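MmeI (Methylophilus methylotrophus, PDB 5HR4) combines DNA restriction and modification in a single Type IIL enzyme, and probably transfers methyl groups from S-adenosyl-L-methionine to N6 of adenine in DNA. Local coordinates at residues Q408-E413 and N467-A472; L357-P362 and C475-G480; V424-T429 and S452-L457. One frame throughout, in Å; residues are numbered along the deposited sequence.

Interaction 1: Q408-E413 and N467-A472. With SFG (sinefungin), chain H.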
# COMPACT_ATOMS: atom_id res chain seq x y z
N GLN A 408 -0.08 12.30 -24.42
CA GLN A 408 0.20 13.12 -23.25
C GLN A 408 0.49 12.28 -22.01
O GLN A 408 0.73 12.84 -20.94
CB GLN A 408 -0.97 14.07 -22.99
CG GLN A 408 -1.39 14.83 -24.24
CD GLN A 408 -2.68 15.63 -24.07
OE1 GLN A 408 -3.56 15.60 -24.94
NE2 GLN A 408 -2.81 16.35 -22.96
N PHE A 409 0.53 10.96 -22.14
CA PHE A 409 0.65 10.09 -20.97
C PHE A 409 1.89 9.21 -21.06
O PHE A 409 2.21 8.64 -22.11
CB PHE A 409 -0.63 9.28 -20.81
CG PHE A 409 -1.82 10.15 -20.54
CD1 PHE A 409 -2.50 10.76 -21.59
CD2 PHE A 409 -2.22 10.41 -19.24
CE1 PHE A 409 -3.62 11.60 -21.33
CE2 PHE A 409 -3.31 11.23 -18.98
CZ PHE A 409 -4.00 11.84 -20.03
N PHE A 410 2.59 9.12 -19.92
CA PHE A 410 3.93 8.57 -19.81
C PHE A 410 3.97 7.67 -18.59
O PHE A 410 3.42 8.02 -17.55
CB PHE A 410 4.98 9.70 -19.65
CG PHE A 410 5.08 10.64 -20.84
CD1 PHE A 410 4.22 11.72 -20.97
CD2 PHE A 410 6.06 10.45 -21.81
CE1 PHE A 410 4.32 12.60 -22.08
CE2 PHE A 410 6.16 11.31 -22.91
CZ PHE A 410 5.29 12.38 -23.04
N GLY A 411 4.63 6.51 -18.69
CA GLY A 411 4.66 5.59 -17.58
C GLY A 411 5.83 4.63 -17.63
O GLY A 411 6.32 4.28 -18.71
N ILE A 412 6.25 4.17 -16.45
CA ILE A 412 7.29 3.15 -16.29
C ILE A 412 6.70 1.95 -15.55
O ILE A 412 6.03 2.11 -14.52
CB ILE A 412 8.51 3.70 -15.51
CG1 ILE A 412 9.07 4.98 -16.14
CG2 ILE A 412 9.57 2.66 -15.46
CD1 ILE A 412 10.00 5.78 -15.21
N GLU A 413 6.97 0.74 -16.05
CA GLU A 413 6.38 -0.47 -15.50
C GLU A 413 7.32 -1.66 -15.75
O GLU A 413 7.79 -1.87 -16.87
CB GLU A 413 4.99 -0.69 -16.12
CG GLU A 413 4.38 -2.08 -15.98
CD GLU A 413 4.25 -2.56 -14.52
OE1 GLU A 413 3.91 -1.74 -13.64
OE2 GLU A 413 4.49 -3.77 -14.25
N ASN A 467 14.20 11.18 -17.08
CA ASN A 467 14.25 12.04 -18.27
C ASN A 467 14.33 11.26 -19.59
O ASN A 467 14.07 11.84 -20.65
CB ASN A 467 15.41 13.03 -18.20
CG ASN A 467 15.18 14.13 -17.17
OD1 ASN A 467 14.38 15.06 -17.39
ND2 ASN A 467 15.86 14.03 -16.04
N ASP A 468 14.68 9.98 -19.57
CA ASP A 468 14.62 9.24 -20.83
C ASP A 468 13.18 8.92 -21.24
O ASP A 468 12.92 8.69 -22.42
CB ASP A 468 15.45 7.97 -20.75
CG ASP A 468 16.90 8.25 -20.44
OD1 ASP A 468 17.35 9.37 -20.74
OD2 ASP A 468 17.57 7.34 -19.88
N VAL A 469 12.26 8.89 -20.29
CA VAL A 469 10.85 8.71 -20.60
C VAL A 469 10.20 10.04 -20.95
O VAL A 469 9.38 10.11 -21.87
CB VAL A 469 10.12 8.04 -19.42
CG1 VAL A 469 8.65 7.74 -19.77
CG2 VAL A 469 10.87 6.79 -19.01
N LEU A 470 10.55 11.09 -20.21
CA LEU A 470 9.91 12.39 -20.36
C LEU A 470 10.85 13.42 -19.76
O LEU A 470 11.18 13.34 -18.57
CB LEU A 470 8.55 12.43 -19.67
CG LEU A 470 7.87 13.80 -19.66
CD1 LEU A 470 7.84 14.35 -21.07
CD2 LEU A 470 6.45 13.75 -19.10
N GLU A 471 11.29 14.38 -20.58
CA GLU A 471 12.10 15.46 -20.05
C GLU A 471 11.30 16.25 -19.01
O GLU A 471 10.15 16.67 -19.26
CB GLU A 471 12.58 16.35 -21.20
N ALA A 472 11.92 16.45 -17.84
CA ALA A 472 11.27 17.16 -16.73
C ALA A 472 10.68 18.51 -17.17
O ALA A 472 9.59 18.88 -16.73
CB ALA A 472 12.27 17.37 -15.60
N SFG H . -1.40 1.77 -10.22
CA SFG H . -1.41 0.53 -10.96
C SFG H . -2.86 0.23 -11.31
O SFG H . -3.74 1.03 -10.92
OXT SFG H . -3.18 -0.78 -11.97
CB SFG H . -0.83 -0.60 -10.12
CG SFG H . 0.55 -0.18 -9.66
CD SFG H . 0.98 -1.19 -8.61
NE SFG H . 0.36 -0.79 -7.37
C5' SFG H . 2.51 -1.27 -8.48
C4' SFG H . 3.26 -1.55 -9.82
O4' SFG H . 4.52 -1.25 -9.67
C3' SFG H . 3.29 -3.04 -10.22
O3' SFG H . 2.56 -3.17 -11.35
C2' SFG H . 4.79 -3.40 -10.43
O2' SFG H . 4.99 -4.24 -11.65
C1' SFG H . 5.36 -2.26 -10.60
N9 SFG H . 6.69 -2.20 -10.08
C8 SFG H . 7.17 -2.75 -8.97
N7 SFG H . 8.45 -2.39 -8.84
C5 SFG H . 8.76 -1.61 -9.87
C6 SFG H . 9.94 -0.99 -10.22
N6 SFG H . 11.24 -0.96 -9.60
N1 SFG H . 10.02 -0.25 -11.31
C2 SFG H . 8.92 -0.10 -12.09
N3 SFG H . 7.75 -0.71 -11.75
C4 SFG H . 7.67 -1.47 -10.64
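Phe410 of strand 409-413 reaches out to the loop residues Val469 and Leu470, and the contact is best read along its side chain. CB lies beside Val469 CG1, 4.2 Å away. From there CG heads away from the carbonyl carbon (chi1 -63°), which turns the ring toward the side chain of Leu470. CG and CD1 sit under a methyl of Leu470, with CD1 3.5 Å from Leu470 CD2. This methyl is over the ring face, displaced toward the rim, and makes a CH-pi contact. Toward the tip, CE1 still lies near this methyl, and CZ passes to the other branch, 3.8 Å from Leu470 CD1. On the remaining flank Phe410 CD2 comes within 3.3 Å of the carbonyl oxygen Val469 O, at a slant to the ring. His455 stacks on the opposite face, so the flat phenylalanine is sandwiched between an aliphatic and an aromatic neighbour. Two residues along the same strand, Ile412 lays CG1 3.8 Å from Val469 CG2; branched aliphatic chains suit this place because both methyls of the valine can find a strand partner. The loop itself is tied by Ala472 N donating to Asn467 OD1 (2.9 Å, 166° at the hydrogen); across the contact the side chains meet through apolar atoms, with Val469 O the polar neighbour. At the strand's far end Glu413 turns to the cofactor analogue. A bend at chi2 (57°) presents the carboxylate to the ribose of sinefungin, where O2' donates to OE2 at 2.7 Å and O3' to OE1 at 3.0 Å. Glu415 N also donates to OE2. An acidic residue at the end of the second strand, holding both ribose hydroxyls, is the hallmark of the cofactor site in Rossmann-like methyltransferases.

Interaction 2: L357-P362 and C475-G480; sequences LTFFDP and CCFILG
Phe359 and Phe477 lie side by side on one face of the sheet and form the apolar centre of this strand pair. Their planes are 16° from parallel, but the rings are slid so far apart, with centroids 5.5 Å from each other, that they barely overlap; Phe359 CE1 meets Phe477 CD2 at 3.6 Å. Leu357 extends this layer by bringing CD2 to the edge of the Phe477 ring, 3.8 Å from CE2. Phe329 of helix 318-340 packs against both phenylalanines, so large flat side chains suit a face that must be filled between sheet and helices. On the other face Phe360 CB approaches Ile478 CG1, and Cys475 SG sits at the edge of the Phe360 ring. The side chains of Pro362 and Ile478 cross at about a right angle, Pro362 CG 3.8 Å from Ile478 CG2. The two strands are parallel neighbours in the middle of the sheet. Strand 359-361 is the first of a Rossmann-like methyltransferase fold and 477-480 the fourth, leading respectively into the glycine-rich cofactor-binding motif and the Asn-Pro-Pro-Phe motif of N6-adenine methyltransferases. Between the side-chain layers runs the backbone ladder. Phe477 N donates to Thr358 O (3.2 Å) and Leu479 N to Phe360 O (3.1 Å), with a weak bond from Phe360 N to Phe477 O between them. At the strand ends the contact turns polar. Gly480, without a side chain, lets its CA come 3.3 Å from Asp361 OD1, an oxygen that also takes a weak bond from Ala363 N. At the start, Thr358 OG1 lies between its own backbone N and carbonyl carbon (chi1 52°), and is hydrogen-bonded to Lys474 O beside the incoming strand.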
# COMPACT_ATOMS: atom_id res chain seq x y z
N LEU A 357 -0.67 19.47 -21.32
CA LEU A 357 -0.45 18.85 -20.01
C LEU A 357 0.05 17.42 -20.18
O LEU A 357 -0.51 16.66 -20.97
CB LEU A 357 -1.74 18.85 -19.19
CG LEU A 357 -2.37 20.11 -18.62
CD1 LEU A 357 -3.65 19.70 -17.92
CD2 LEU A 357 -1.44 20.81 -17.62
N THR A 358 1.08 17.05 -19.43
CA THR A 358 1.64 15.70 -19.50
C THR A 358 1.53 15.02 -18.14
O THR A 358 1.70 15.67 -17.09
CB THR A 358 3.11 15.71 -19.97
OG1 THR A 358 3.86 16.63 -19.17
CG2 THR A 358 3.20 16.16 -21.40
N PHE A 359 1.24 13.71 -18.16
CA PHE A 359 1.06 12.92 -16.94
C PHE A 359 2.04 11.76 -16.92
O PHE A 359 2.22 11.07 -17.93
CB PHE A 359 -0.38 12.43 -16.84
CG PHE A 359 -1.40 13.55 -16.87
CD1 PHE A 359 -1.86 14.13 -15.69
CD2 PHE A 359 -1.85 14.06 -18.08
CE1 PHE A 359 -2.75 15.17 -15.72
CE2 PHE A 359 -2.76 15.09 -18.11
CZ PHE A 359 -3.21 15.64 -16.92
N PHE A 360 2.65 11.52 -15.76
CA PHE A 360 3.80 10.63 -15.63
C PHE A 360 3.65 9.74 -14.40
O PHE A 360 3.81 10.20 -13.27
CB PHE A 360 5.08 11.47 -15.55
CG PHE A 360 6.34 10.69 -15.67
CD1 PHE A 360 6.34 9.33 -15.96
CD2 PHE A 360 7.56 11.33 -15.49
CE1 PHE A 360 7.52 8.61 -16.04
CE2 PHE A 360 8.75 10.64 -15.57
CZ PHE A 360 8.73 9.26 -15.85
N ASP A 361 3.37 8.45 -14.62
CA ASP A 361 3.21 7.46 -13.55
C ASP A 361 4.41 6.51 -13.49
O ASP A 361 4.46 5.52 -14.24
CB ASP A 361 1.91 6.68 -13.74
CG ASP A 361 1.58 5.73 -12.56
OD1 ASP A 361 2.44 5.51 -11.67
OD2 ASP A 361 0.44 5.18 -12.55
N PRO A 362 5.38 6.74 -12.57
CA PRO A 362 6.65 6.01 -12.59
C PRO A 362 6.58 4.62 -11.95
O PRO A 362 7.59 4.14 -11.42
CB PRO A 362 7.59 6.92 -11.79
CG PRO A 362 6.70 7.97 -11.11
CD PRO A 362 5.27 7.62 -11.39
N CYS A 475 7.26 18.13 -18.42
CA CYS A 475 6.40 17.32 -17.57
C CYS A 475 5.60 18.20 -16.63
O CYS A 475 6.07 19.26 -16.19
CB CYS A 475 7.24 16.31 -16.78
SG CYS A 475 6.42 15.59 -15.33
N CYS A 476 4.39 17.75 -16.29
CA CYS A 476 3.49 18.50 -15.42
C CYS A 476 3.15 17.77 -14.12
O CYS A 476 3.41 18.31 -13.03
CB CYS A 476 2.21 18.85 -16.18
SG CYS A 476 2.51 20.00 -17.51
N PHE A 477 2.57 16.57 -14.18
CA PHE A 477 2.19 15.87 -12.97
C PHE A 477 2.85 14.50 -12.89
O PHE A 477 3.01 13.80 -13.90
CB PHE A 477 0.68 15.75 -12.87
CG PHE A 477 -0.01 17.05 -13.05
CD1 PHE A 477 -0.26 17.87 -11.96
CD2 PHE A 477 -0.37 17.49 -14.31
CE1 PHE A 477 -0.89 19.09 -12.12
CE2 PHE A 477 -0.99 18.71 -14.47
CZ PHE A 477 -1.25 19.51 -13.37
N ILE A 478 3.26 14.14 -11.68
CA ILE A 478 3.78 12.82 -11.35
C ILE A 478 2.81 12.21 -10.36
O ILE A 478 2.64 12.74 -9.25
CB ILE A 478 5.21 12.90 -10.78
CG1 ILE A 478 6.19 13.32 -11.87
CG2 ILE A 478 5.66 11.56 -10.23
CD1 ILE A 478 7.56 13.48 -11.33
N LEU A 479 2.16 11.12 -10.75
CA LEU A 479 1.21 10.44 -9.88
C LEU A 479 1.34 8.94 -10.03
O LEU A 479 1.72 8.44 -11.09
CB LEU A 479 -0.22 10.86 -10.18
CG LEU A 479 -0.67 11.04 -11.63
CD1 LEU A 479 -1.02 9.75 -12.26
CD2 LEU A 479 -1.90 11.93 -11.61
N GLY A 480 0.99 8.22 -8.98
CA GLY A 480 0.84 6.79 -9.11
C GLY A 480 0.85 6.10 -7.76
O GLY A 480 0.98 6.73 -6.71

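Interaction 3: V424-T429 and S452-L457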
# COMPACT_ATOMS: atom_id res chain seq x y z
N VAL A 424 -2.71 -0.42 -24.48
CA VAL A 424 -4.02 -0.68 -25.08
C VAL A 424 -5.13 -0.06 -24.25
O VAL A 424 -6.14 0.41 -24.78
CB VAL A 424 -4.25 -2.18 -25.27
CG1 VAL A 424 -5.71 -2.46 -25.55
CG2 VAL A 424 -3.42 -2.68 -26.43
N ALA A 425 -4.95 -0.02 -22.93
CA ALA A 425 -5.95 0.61 -22.09
C ALA A 425 -6.20 2.06 -22.51
O ALA A 425 -7.35 2.52 -22.54
CB ALA A 425 -5.52 0.54 -20.62
N LEU A 426 -5.14 2.78 -22.87
CA LEU A 426 -5.31 4.17 -23.29
C LEU A 426 -6.02 4.26 -24.63
O LEU A 426 -6.80 5.19 -24.85
CB LEU A 426 -3.95 4.87 -23.33
CG LEU A 426 -3.58 5.43 -21.96
CD1 LEU A 426 -2.12 5.70 -21.85
CD2 LEU A 426 -4.34 6.72 -21.73
N TRP A 427 -5.79 3.33 -25.55
CA TRP A 427 -6.47 3.44 -26.83
C TRP A 427 -7.95 3.08 -26.72
O TRP A 427 -8.80 3.72 -27.36
CB TRP A 427 -5.81 2.57 -27.88
CG TRP A 427 -4.57 3.15 -28.49
CD1 TRP A 427 -4.42 4.39 -29.05
CD2 TRP A 427 -3.32 2.48 -28.64
NE1 TRP A 427 -3.14 4.54 -29.52
CE2 TRP A 427 -2.44 3.37 -29.28
CE3 TRP A 427 -2.85 1.20 -28.29
CZ2 TRP A 427 -1.13 3.03 -29.58
CZ3 TRP A 427 -1.56 0.87 -28.58
CH2 TRP A 427 -0.71 1.78 -29.21
N LEU A 428 -8.28 2.04 -25.95
CA LEU A 428 -9.69 1.69 -25.74
C LEU A 428 -10.44 2.84 -25.06
O LEU A 428 -11.56 3.17 -25.44
CB LEU A 428 -9.81 0.41 -24.92
CG LEU A 428 -8.99 -0.83 -25.31
CD1 LEU A 428 -9.31 -2.02 -24.39
CD2 LEU A 428 -9.17 -1.19 -26.79
N THR A 429 -9.82 3.46 -24.05
CA THR A 429 -10.46 4.61 -23.44
C THR A 429 -10.62 5.74 -24.45
O THR A 429 -11.68 6.37 -24.52
CB THR A 429 -9.67 5.09 -22.22
OG1 THR A 429 -9.22 3.96 -21.45
CG2 THR A 429 -10.57 5.93 -21.35
N SER A 452 -1.66 7.99 -32.72
CA SER A 452 -1.12 8.57 -31.50
C SER A 452 -0.74 7.43 -30.57
O SER A 452 -1.43 6.41 -30.50
CB SER A 452 -2.16 9.49 -30.84
OG SER A 452 -1.56 10.61 -30.21
N THR A 453 0.39 7.57 -29.88
CA THR A 453 0.75 6.48 -29.01
C THR A 453 1.21 6.98 -27.64
O THR A 453 1.95 7.98 -27.55
CB THR A 453 1.83 5.57 -29.63
OG1 THR A 453 3.11 6.19 -29.53
CG2 THR A 453 1.51 5.26 -31.10
N PRO A 454 0.76 6.33 -26.57
CA PRO A 454 1.31 6.60 -25.24
C PRO A 454 2.80 6.33 -25.20
O PRO A 454 3.40 5.79 -26.13
CB PRO A 454 0.57 5.63 -24.32
CG PRO A 454 -0.56 5.10 -25.11
CD PRO A 454 -0.30 5.32 -26.57
N HIS A 455 3.40 6.68 -24.07
CA HIS A 455 4.83 6.53 -23.85
C HIS A 455 5.03 5.74 -22.56
O HIS A 455 5.53 6.26 -21.56
CB HIS A 455 5.51 7.89 -23.80
CG HIS A 455 5.29 8.71 -25.05
ND1 HIS A 455 4.43 9.79 -25.09
CD2 HIS A 455 5.82 8.59 -26.29
CE1 HIS A 455 4.44 10.30 -26.31
NE2 HIS A 455 5.28 9.60 -27.06
N ILE A 456 4.61 4.47 -22.60
CA ILE A 456 4.85 3.52 -21.52
C ILE A 456 6.15 2.78 -21.79
O ILE A 456 6.31 2.14 -22.83
CB ILE A 456 3.69 2.52 -21.40
CG1 ILE A 456 2.35 3.27 -21.36
CG2 ILE A 456 3.87 1.63 -20.17
CD1 ILE A 456 2.24 4.24 -20.22
N LEU A 457 7.08 2.88 -20.86
CA LEU A 457 8.33 2.14 -20.95
C LEU A 457 8.31 0.92 -20.02
O LEU A 457 7.84 1.00 -18.88
CB LEU A 457 9.50 3.05 -20.59
CG LEU A 457 10.86 2.38 -20.68
CD1 LEU A 457 11.09 1.93 -22.10
CD2 LEU A 457 11.94 3.33 -20.20
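Trp427 and Leu426, consecutive residues of helix 416-440, meet the segment 452-457 in different ways. The indole leaves with CG turned away from the carbonyl carbon, and its second torsion of -52° swings NE1 round to Ser452 O. The resulting bond is 2.7 Å long with 153° at the hydrogen, and the acceptor lies in the ring plane, where the N-H points. Tryptophan suits the place because it offers a broad apolar ring to Pro454 and Thr453 yet carries one donor for a loop carbonyl. Thr453 CG2 touches the same edge, 3.8 Å from CZ2. Helix 416-440 is the connection of a beta-alpha-beta unit: it leaves strand 409-413, and the chain then returns to the parallel edge strand 455-458. Pro454 stands at the entrance to that strand, a compact ring that packs against both helix residues. Its CD lies aslant the indole, 3.9 Å from Trp427 CZ2. Leu426 also starts away from its carbonyl carbon, and an extended chi2 (161°) brings CD1 to 3.7 Å from Pro454 CB; leucine and proline slide past each other in opposite directions.

All three contacts belong to the methyltransferase sheet, and none is a surface contact. Interaction 2 lies deepest, joining two central strands by backbone bonds with packed side chains on both faces. Interaction 1 shares this sheet through strand 409-413, which bonds to 359-361 (Phe410 N to Phe359 O), but its own contact is loop against strand and almost purely apolar, with cofactor binding added at the strand end. Interaction 3 fastens helix 416-440 to the residues leading into the edge strand 455-458, which pairs with the other side of 409-413 (Leu457 N to Gly411 O); here a single side-chain bond accompanies hydrophobic packing. Interactions 2 and 3 do not touch; strand 409-413 lies between them.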